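Local coordinates for protein SusD homolog (Bacteroides thetaiotaomicron, PDB 4MRU) that probably binds mucin O-glycans at the cell surface as a SusD-like lipoprotein with a TPR-like helical fold, at residues Q288-F302 with G380-S392. Numbering follows the deposited sequence.
Sequences QEGYYGMRIGINSPF and GYTDPLGSYSTGS. With EDO (1,2-ethanediol), chain I; EDO (1,2-ethanediol), chain M; EDO (1,2-ethanediol), chain K.
The hydroxyl of Y381 is held by two bonds. It donates to G293 O, with Y381 OH and G293 O 2.6 Å apart, and it accepts from water 1. The same water accepts from R295 N, so it bridges 288-302 and 380-392. With CG anti to the backbone N (chi1 177°), the Y381 ring reaches across to the 293-295 backbone.

R295 of 288-302 reaches back to 380-392. Its CB packs on Y388 CB at 3.6 Å. A bend at chi2 (75°) then turns the guanidinium to Y388 O. R295 NH1 donates to Y388 O at 2.9 Å in a rather bent bond (141°), with the oxygen near the guanidinium plane. NH1 also binds a 1,2-ethanediol, probably from crystallisation. T390 CG2 lies over one guanidinium face, and NH2 goes on to P444 O.

The Y388 ring is sandwiched. I298 CG2 sits over its centre in a CH-pi contact, 3.6 Å from the ring centroid. S387 CB covers the opposite face, off toward the rim. The Y388 hydroxyl shares water 2 with N299 N.

Both ends of 288-302 meet the turn D383-G386 and its neighbour S387, mostly through apolar atoms. F302 CE2 lies against L385 CB at 3.9 Å, and S387 OG meets the F302 ring at its edge. P384 packs against the Y292 ring and the amide of Q288, whose NE2 is bonded to S310 O.

D383 holds the turn: OD1 accepts from L385 N in an Asx turn and is hydrogen-bonded to Y311 OH. OD2 takes S387 N from above the carboxylate plane and Y388 N on its anti lone pair.

The contact joins the segment around strand 289-290 to the loop between helices 368-371 and 408-423, away from the magnesium site. Helix 262-270 touches Y381; helix 304-309 touches F302 and L385. Apart from that strand, both segments are irregular. Their join rests on side chains gripping backbone carbonyls, two bridging waters and a covered tyrosine ring, with no salt bridge between them.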
ATOM      1  N   GLN A 288      -1.193  20.383  25.172  1.00 40.37           N
ATOM      2  CA  GLN A 288      -1.700  19.737  23.967  1.00 39.80           C
ATOM      3  C   GLN A 288      -3.242  19.454  23.965  1.00 41.33           C
ATOM      4  O   GLN A 288      -3.790  18.914  24.929  1.00 38.84           O
ATOM      5  CB  GLN A 288      -0.952  18.413  23.790  1.00 26.47           C
ATOM      6  CG  GLN A 288       0.553  18.597  23.484  1.00 26.65           C
ATOM      7  CD  GLN A 288       1.281  17.310  23.033  1.00 24.94           C
ATOM      8  OE1 GLN A 288       2.062  16.749  23.770  1.00 28.50           O
ATOM      9  NE2 GLN A 288       1.005  16.856  21.835  1.00 21.41           N
ATOM     10  N   GLU A 289      -3.926  19.770  22.877  1.00 34.58           N
ATOM     11  CA  GLU A 289      -5.297  19.258  22.663  1.00 35.01           C
ATOM     12  C   GLU A 289      -5.520  19.116  21.161  1.00 33.68           C
ATOM     13  O   GLU A 289      -5.611  20.126  20.479  1.00 32.91           O
ATOM     14  CB  GLU A 289      -6.338  20.174  23.288  1.00 37.74           C
ATOM     15  N   GLY A 290      -5.477  17.896  20.607  1.00 25.05           N
ATOM     16  CA  GLY A 290      -5.688  17.750  19.180  1.00 21.56           C
ATOM     17  C   GLY A 290      -4.930  16.601  18.578  1.00 24.51           C
ATOM     18  O   GLY A 290      -4.609  15.634  19.269  1.00 21.98           O
ATOM     19  N   TYR A 291      -4.602  16.735  17.279  1.00 21.42           N
ATOM     20  CA  TYR A 291      -3.940  15.698  16.529  1.00 18.78           C
ATOM     21  C   TYR A 291      -2.479  16.108  16.305  1.00 20.50           C
ATOM     22  O   TYR A 291      -2.217  17.207  15.843  1.00 19.52           O
ATOM     23  CB  TYR A 291      -4.639  15.514  15.215  1.00 19.27           C
ATOM     24  CG  TYR A 291      -6.111  15.180  15.419  1.00 18.75           C
ATOM     25  CD1 TYR A 291      -6.482  13.915  15.824  1.00 19.63           C
ATOM     26  CD2 TYR A 291      -7.096  16.118  15.185  1.00 20.20           C
ATOM     27  CE1 TYR A 291      -7.820  13.590  16.031  1.00 25.22           C
ATOM     28  CE2 TYR A 291      -8.459  15.817  15.390  1.00 23.99           C
ATOM     29  CZ  TYR A 291      -8.810  14.559  15.811  1.00 23.46           C
ATOM     30  OH  TYR A 291     -10.121  14.215  15.975  1.00 29.47           O
ATOM     31  N   TYR A 292      -1.560  15.238  16.692  1.00 21.28           N
ATOM     32  CA  TYR A 292      -0.123  15.513  16.644  1.00 18.93           C
ATOM     33  C   TYR A 292       0.611  14.331  16.028  1.00 20.51           C
ATOM     34  O   TYR A 292       0.289  13.156  16.302  1.00 18.16           O
ATOM     35  CB  TYR A 292       0.404  15.762  18.044  1.00 22.26           C
ATOM     36  CG  TYR A 292      -0.159  16.970  18.735  1.00 24.46           C
ATOM     37  CD1 TYR A 292      -1.306  16.864  19.509  1.00 24.79           C
ATOM     38  CD2 TYR A 292       0.451  18.232  18.629  1.00 27.84           C
ATOM     39  CE1 TYR A 292      -1.844  17.959  20.137  1.00 26.40           C
ATOM     40  CE2 TYR A 292      -0.071  19.345  19.308  1.00 27.24           C
ATOM     41  CZ  TYR A 292      -1.209  19.195  20.067  1.00 26.21           C
ATOM     42  OH  TYR A 292      -1.820  20.260  20.713  1.00 27.19           O
ATOM     43  N   GLY A 293       1.596  14.645  15.201  1.00 18.78           N
ATOM     44  CA  GLY A 293       2.367  13.646  14.490  1.00 21.79           C
ATOM     45  C   GLY A 293       3.821  13.734  14.838  1.00 22.52           C
ATOM     46  O   GLY A 293       4.296  14.805  15.214  1.00 19.80           O
HETATM   47  N   MSE A 294       4.495  12.582  14.750  1.00 19.12           N
HETATM   48  CA  MSE A 294       5.911  12.464  15.048  0.50 21.17           C
HETATM   49  C   MSE A 294       6.713  12.543  13.760  1.00 19.92           C
HETATM   50  O   MSE A 294       6.358  11.940  12.751  1.00 20.90           O
HETATM   51  CB  MSE A 294       6.130  11.114  15.754  0.50 23.29           C
HETATM   52  CG  MSE A 294       7.562  10.838  16.212  0.50 32.59           C
HETATM   53 SE   MSE A 294       7.931   8.874  16.232  0.38 40.96          SE
HETATM   54  CE  MSE A 294       6.315   8.284  17.142  0.50 42.85           C
ATOM     55  N   ARG A 295       7.814  13.264  13.794  1.00 19.59           N
ATOM     56  CA  ARG A 295       8.702  13.332  12.635  1.00 17.97           C
ATOM     57  C   ARG A 295       9.232  11.946  12.326  1.00 19.29           C
ATOM     58  O   ARG A 295       9.725  11.268  13.198  1.00 19.24           O
ATOM     59  CB  ARG A 295       9.853  14.296  12.864  1.00 18.50           C
ATOM     60  CG  ARG A 295      10.726  14.583  11.634  1.00 16.94           C
ATOM     61  CD  ARG A 295      10.035  15.507  10.625  1.00 18.76           C
ATOM     62  NE  ARG A 295      10.915  15.715   9.526  1.00 20.07           N
ATOM     63  CZ  ARG A 295      11.819  16.677   9.467  1.00 20.30           C
ATOM     64  NH1 ARG A 295      11.937  17.602  10.454  1.00 21.14           N
ATOM     65  NH2 ARG A 295      12.619  16.727   8.420  1.00 22.06           N
ATOM     66  N   ILE A 296       9.145  11.535  11.072  1.00 17.95           N
ATOM     67  CA  ILE A 296       9.675  10.225  10.662  1.00 19.91           C
ATOM     68  C   ILE A 296      11.139  10.327  10.237  1.00 17.58           C
ATOM     69  O   ILE A 296      11.483  11.187   9.453  1.00 18.48           O
ATOM     70  CB  ILE A 296       8.841   9.624   9.516  1.00 19.20           C
ATOM     71  CG1 ILE A 296       7.435   9.360  10.029  1.00 22.06           C
ATOM     72  CG2 ILE A 296       9.480   8.344   8.968  1.00 22.08           C
ATOM     73  CD1 ILE A 296       6.438   9.073   8.949  1.00 20.27           C
ATOM     74  N   GLY A 297      11.959   9.428  10.768  1.00 17.64           N
ATOM     75  CA  GLY A 297      13.402   9.418  10.497  1.00 16.95           C
ATOM     76  C   GLY A 297      14.273  10.258  11.425  1.00 19.07           C
ATOM     77  O   GLY A 297      15.002  11.152  10.981  1.00 20.84           O
ATOM     78  N   ILE A 298      14.214   9.926  12.706  1.00 18.42           N
ATOM     79  CA  ILE A 298      14.860  10.641  13.744  1.00 20.33           C
ATOM     80  C   ILE A 298      15.443   9.655  14.759  1.00 21.70           C
ATOM     81  O   ILE A 298      15.079   8.506  14.732  1.00 19.61           O
ATOM     82  CB  ILE A 298      13.857  11.519  14.499  1.00 21.46           C
ATOM     83  CG1 ILE A 298      12.754  10.665  15.118  1.00 21.97           C
ATOM     84  CG2 ILE A 298      13.276  12.600  13.567  1.00 23.09           C
ATOM     85  CD1 ILE A 298      11.875  11.387  16.118  1.00 29.57           C
ATOM     86  N   ASN A 299      16.317  10.152  15.642  1.00 22.18           N
ATOM     87  CA  ASN A 299      16.755   9.452  16.844  1.00 20.55           C
ATOM     88  C   ASN A 299      16.423  10.368  18.012  1.00 20.15           C
ATOM     89  O   ASN A 299      17.209  11.222  18.375  1.00 21.46           O
ATOM     90  CB  ASN A 299      18.254   9.119  16.807  1.00 26.50           C
ATOM     91  CG  ASN A 299      18.657   8.103  15.716  1.00 28.45           C
ATOM     92  OD1 ASN A 299      19.816   8.065  15.321  1.00 32.39           O
ATOM     93  ND2 ASN A 299      17.765   7.271  15.308  1.00 28.20           N
ATOM     94  N   SER A 300      15.217  10.269  18.554  1.00 20.30           N
ATOM     95  CA  SER A 300      14.794  11.199  19.590  1.00 21.46           C
ATOM     96  C   SER A 300      15.668  11.095  20.832  1.00 22.60           C
ATOM     97  O   SER A 300      16.002   9.993  21.245  1.00 23.36           O
ATOM     98  CB  SER A 300      13.343  10.928  20.013  1.00 26.88           C
ATOM     99  OG  SER A 300      12.943  11.773  21.097  1.00 26.47           O
ATOM    100  N   PRO A 301      15.970  12.234  21.487  1.00 23.40           N
ATOM    101  CA  PRO A 301      16.649  12.207  22.809  1.00 25.69           C
ATOM    102  C   PRO A 301      15.703  12.030  23.960  1.00 23.80           C
ATOM    103  O   PRO A 301      16.129  11.985  25.097  1.00 23.49           O
ATOM    104  CB  PRO A 301      17.272  13.601  22.898  1.00 26.82           C
ATOM    105  CG  PRO A 301      16.309  14.466  22.136  1.00 27.19           C
ATOM    106  CD  PRO A 301      15.708  13.615  21.035  1.00 23.83           C
ATOM    107  N   PHE A 302      14.407  11.953  23.700  1.00 26.85           N
ATOM    108  CA  PHE A 302      13.426  11.795  24.773  1.00 24.50           C
ATOM    109  C   PHE A 302      13.143  10.321  25.101  1.00 30.09           C
ATOM    110  O   PHE A 302      13.754   9.416  24.504  1.00 28.45           O
ATOM    111  CB  PHE A 302      12.177  12.572  24.367  1.00 25.68           C
ATOM    112  CG  PHE A 302      12.426  14.051  24.257  1.00 29.76           C
ATOM    113  CD1 PHE A 302      12.973  14.761  25.324  1.00 34.81           C
ATOM    114  CD2 PHE A 302      12.211  14.717  23.072  1.00 34.30           C
ATOM    115  CE1 PHE A 302      13.245  16.117  25.214  1.00 40.52           C
ATOM    116  CE2 PHE A 302      12.470  16.068  22.956  1.00 34.22           C
ATOM    117  CZ  PHE A 302      12.973  16.775  24.028  1.00 33.18           C
ATOM    118  N   GLY A 380       2.500  23.696   8.109  1.00 21.38           N
ATOM    119  CA  GLY A 380       3.859  23.506   8.598  1.00 21.83           C
ATOM    120  C   GLY A 380       3.858  22.486   9.749  1.00 22.13           C
ATOM    121  O   GLY A 380       2.844  22.273  10.400  1.00 20.93           O
ATOM    122  N   TYR A 381       4.987  21.836   9.994  1.00 22.03           N
ATOM    123  CA  TYR A 381       5.070  20.862  11.089  1.00 23.24           C
ATOM    124  C   TYR A 381       5.567  21.475  12.387  1.00 22.74           C
ATOM    125  O   TYR A 381       6.722  21.893  12.484  1.00 21.61           O
ATOM    126  CB  TYR A 381       5.973  19.694  10.729  1.00 21.81           C
ATOM    127  CG  TYR A 381       6.104  18.741  11.903  1.00 20.32           C
ATOM    128  CD1 TYR A 381       4.998  18.185  12.504  1.00 20.82           C
ATOM    129  CD2 TYR A 381       7.340  18.375  12.377  1.00 20.51           C
ATOM    130  CE1 TYR A 381       5.113  17.330  13.591  1.00 22.01           C
ATOM    131  CE2 TYR A 381       7.473  17.549  13.470  1.00 21.86           C
ATOM    132  CZ  TYR A 381       6.369  17.014  14.075  1.00 19.91           C
ATOM    133  OH  TYR A 381       6.556  16.147  15.135  1.00 20.60           O
ATOM    134  N   THR A 382       4.709  21.553  13.404  1.00 21.26           N
ATOM    135  CA  THR A 382       5.183  21.968  14.744  1.00 24.67           C
ATOM    136  C   THR A 382       5.276  20.750  15.623  1.00 23.20           C
ATOM    137  O   THR A 382       4.260  20.141  15.956  1.00 24.04           O
ATOM    138  CB  THR A 382       4.264  23.027  15.374  1.00 26.70           C
ATOM    139  OG1 THR A 382       4.176  24.155  14.485  1.00 25.78           O
ATOM    140  CG2 THR A 382       4.799  23.491  16.720  1.00 29.79           C
ATOM    141  N   ASP A 383       6.504  20.372  15.995  1.00 20.28           N
ATOM    142  CA  ASP A 383       6.734  19.265  16.917  1.00 19.37           C
ATOM    143  C   ASP A 383       6.340  19.722  18.313  1.00 20.33           C
ATOM    144  O   ASP A 383       6.951  20.635  18.849  1.00 21.17           O
ATOM    145  CB  ASP A 383       8.188  18.868  16.848  1.00 22.47           C
ATOM    146  CG  ASP A 383       8.545  17.681  17.747  1.00 23.54           C
ATOM    147  OD1 ASP A 383       7.657  17.156  18.467  1.00 20.64           O
ATOM    148  OD2 ASP A 383       9.756  17.311  17.744  1.00 22.80           O
ATOM    149  N   PRO A 384       5.319  19.105  18.926  1.00 20.91           N
ATOM    150  CA  PRO A 384       4.961  19.532  20.279  1.00 22.33           C
ATOM    151  C   PRO A 384       6.106  19.359  21.285  1.00 25.03           C
ATOM    152  O   PRO A 384       6.113  20.047  22.295  1.00 27.52           O
ATOM    153  CB  PRO A 384       3.786  18.592  20.647  1.00 24.18           C
ATOM    154  CG  PRO A 384       4.035  17.349  19.788  1.00 22.11           C
ATOM    155  CD  PRO A 384       4.505  17.945  18.491  1.00 23.37           C
ATOM    156  N   LEU A 385       7.096  18.504  21.006  1.00 25.59           N
ATOM    157  CA  LEU A 385       8.288  18.409  21.883  1.00 23.27           C
ATOM    158  C   LEU A 385       9.428  19.333  21.469  1.00 24.75           C
ATOM    159  O   LEU A 385      10.468  19.376  22.118  1.00 22.40           O
ATOM    160  CB  LEU A 385       8.769  16.944  21.978  1.00 24.60           C
ATOM    161  CG  LEU A 385       7.719  16.009  22.586  1.00 25.65           C
ATOM    162  CD1 LEU A 385       8.265  14.596  22.674  1.00 31.80           C
ATOM    163  CD2 LEU A 385       7.268  16.463  23.967  1.00 32.73           C
ATOM    164  N   GLY A 386       9.237  20.066  20.387  1.00 22.66           N
ATOM    165  CA  GLY A 386      10.157  21.128  20.004  1.00 24.09           C
ATOM    166  C   GLY A 386      11.441  20.713  19.272  1.00 26.58           C
ATOM    167  O   GLY A 386      12.289  21.564  19.006  1.00 30.81           O
ATOM    168  N   SER A 387      11.580  19.438  18.925  1.00 24.91           N
ATOM    169  CA  SER A 387      12.842  18.942  18.368  1.00 26.20           C
ATOM    170  C   SER A 387      12.937  18.936  16.843  1.00 22.66           C
ATOM    171  O   SER A 387      14.022  19.134  16.323  1.00 20.85           O
ATOM    172  CB  SER A 387      13.094  17.487  18.795  1.00 27.48           C
ATOM    173  OG  SER A 387      13.187  17.361  20.180  1.00 32.16           O
ATOM    174  N   TYR A 388      11.854  18.606  16.144  1.00 21.80           N
ATOM    175  CA  TYR A 388      11.957  18.356  14.688  1.00 20.63           C
ATOM    176  C   TYR A 388      10.961  19.186  13.840  1.00 22.36           C
ATOM    177  O   TYR A 388      10.541  18.761  12.744  1.00 19.68           O
ATOM    178  CB  TYR A 388      11.803  16.873  14.402  1.00 18.63           C
ATOM    179  CG  TYR A 388      12.787  16.025  15.151  1.00 19.79           C
ATOM    180  CD1 TYR A 388      14.141  16.058  14.834  1.00 19.45           C
ATOM    181  CD2 TYR A 388      12.391  15.230  16.202  1.00 19.55           C
ATOM    182  CE1 TYR A 388      15.068  15.310  15.553  1.00 20.23           C
ATOM    183  CE2 TYR A 388      13.299  14.480  16.928  1.00 20.46           C
ATOM    184  CZ  TYR A 388      14.644  14.508  16.584  1.00 20.75           C
ATOM    185  OH  TYR A 388      15.553  13.754  17.281  1.00 18.59           O
ATOM    186  N   SER A 389      10.616  20.366  14.342  1.00 20.53           N
ATOM    187  CA  SER A 389       9.706  21.257  13.625  1.00 20.21           C
ATOM    188  C   SER A 389      10.268  21.612  12.293  1.00 24.38           C
ATOM    189  O   SER A 389      11.479  21.746  12.140  1.00 21.12           O
ATOM    190  CB  SER A 389       9.450  22.528  14.412  1.00 22.01           C
ATOM    191  OG  SER A 389       8.756  22.186  15.604  1.00 22.02           O
ATOM    192  N   THR A 390       9.393  21.762  11.294  1.00 23.33           N
ATOM    193  CA  THR A 390       9.890  22.115   9.973  1.00 23.04           C
ATOM    194  C   THR A 390       8.764  22.716   9.134  1.00 25.62           C
ATOM    195  O   THR A 390       7.590  22.735   9.554  1.00 23.26           O
ATOM    196  CB  THR A 390      10.565  20.870   9.277  1.00 25.52           C
ATOM    197  OG1 THR A 390      11.407  21.310   8.221  1.00 23.68           O
ATOM    198  CG2 THR A 390       9.583  19.935   8.698  1.00 25.68           C
ATOM    199  N   GLY A 391       9.120  23.195   7.948  1.00 23.90           N
ATOM    200  CA  GLY A 391       8.144  23.769   7.042  1.00 23.79           C
ATOM    201  C   GLY A 391       7.190  22.756   6.449  1.00 24.81           C
ATOM    202  O   GLY A 391       7.361  21.554   6.564  1.00 24.14           O
ATOM    203  N   SER A 392       6.142  23.262   5.822  1.00 22.52           N
ATOM    204  CA  SER A 392       5.145  22.458   5.227  1.00 21.41           C
ATOM    205  C   SER A 392       5.726  21.558   4.129  1.00 19.24           C
ATOM    206  O   SER A 392       6.556  21.978   3.372  1.00 21.82           O
ATOM    207  CB  SER A 392       4.088  23.381   4.595  1.00 26.25           C
ATOM    208  OG  SER A 392       3.153  22.583   3.932  1.00 35.67           O
TER
HETATM  209  C1  EDO I 607       0.172  20.398  11.692  1.00 35.54           C
HETATM  210  O1  EDO I 607      -0.747  20.886  12.688  1.00 34.82           O
HETATM  211  C2  EDO I 607       1.399  19.752  12.333  1.00 39.97           C
HETATM  212  O2  EDO I 607       2.164  20.631  13.214  1.00 32.10           O
HETATM  213  C1  EDO M 611      -5.039  20.563  15.713  1.00 52.67           C
HETATM  214  O1  EDO M 611      -5.279  19.274  16.267  1.00 31.40           O
HETATM  215  C2  EDO M 611      -4.284  21.350  16.760  1.00 56.72           C
HETATM  216  O2  EDO M 611      -3.154  20.531  17.046  1.00 50.74           O
HETATM  217  C1  EDO K 609      16.240  18.795  11.373  1.00 32.39           C
HETATM  218  O1  EDO K 609      16.427  19.220   9.985  1.00 24.11           O
HETATM  219  C2  EDO K 609      14.976  19.314  12.103  1.00 29.87           C
HETATM  220  O2  EDO K 609      13.897  19.773  11.235  1.00 28.99           O
HETATM  221  O   HOH W   1       8.700  14.553  16.047  1.00 21.89           O
HETATM  222  O   HOH W   2      17.579  12.888  15.703  1.00 19.98           O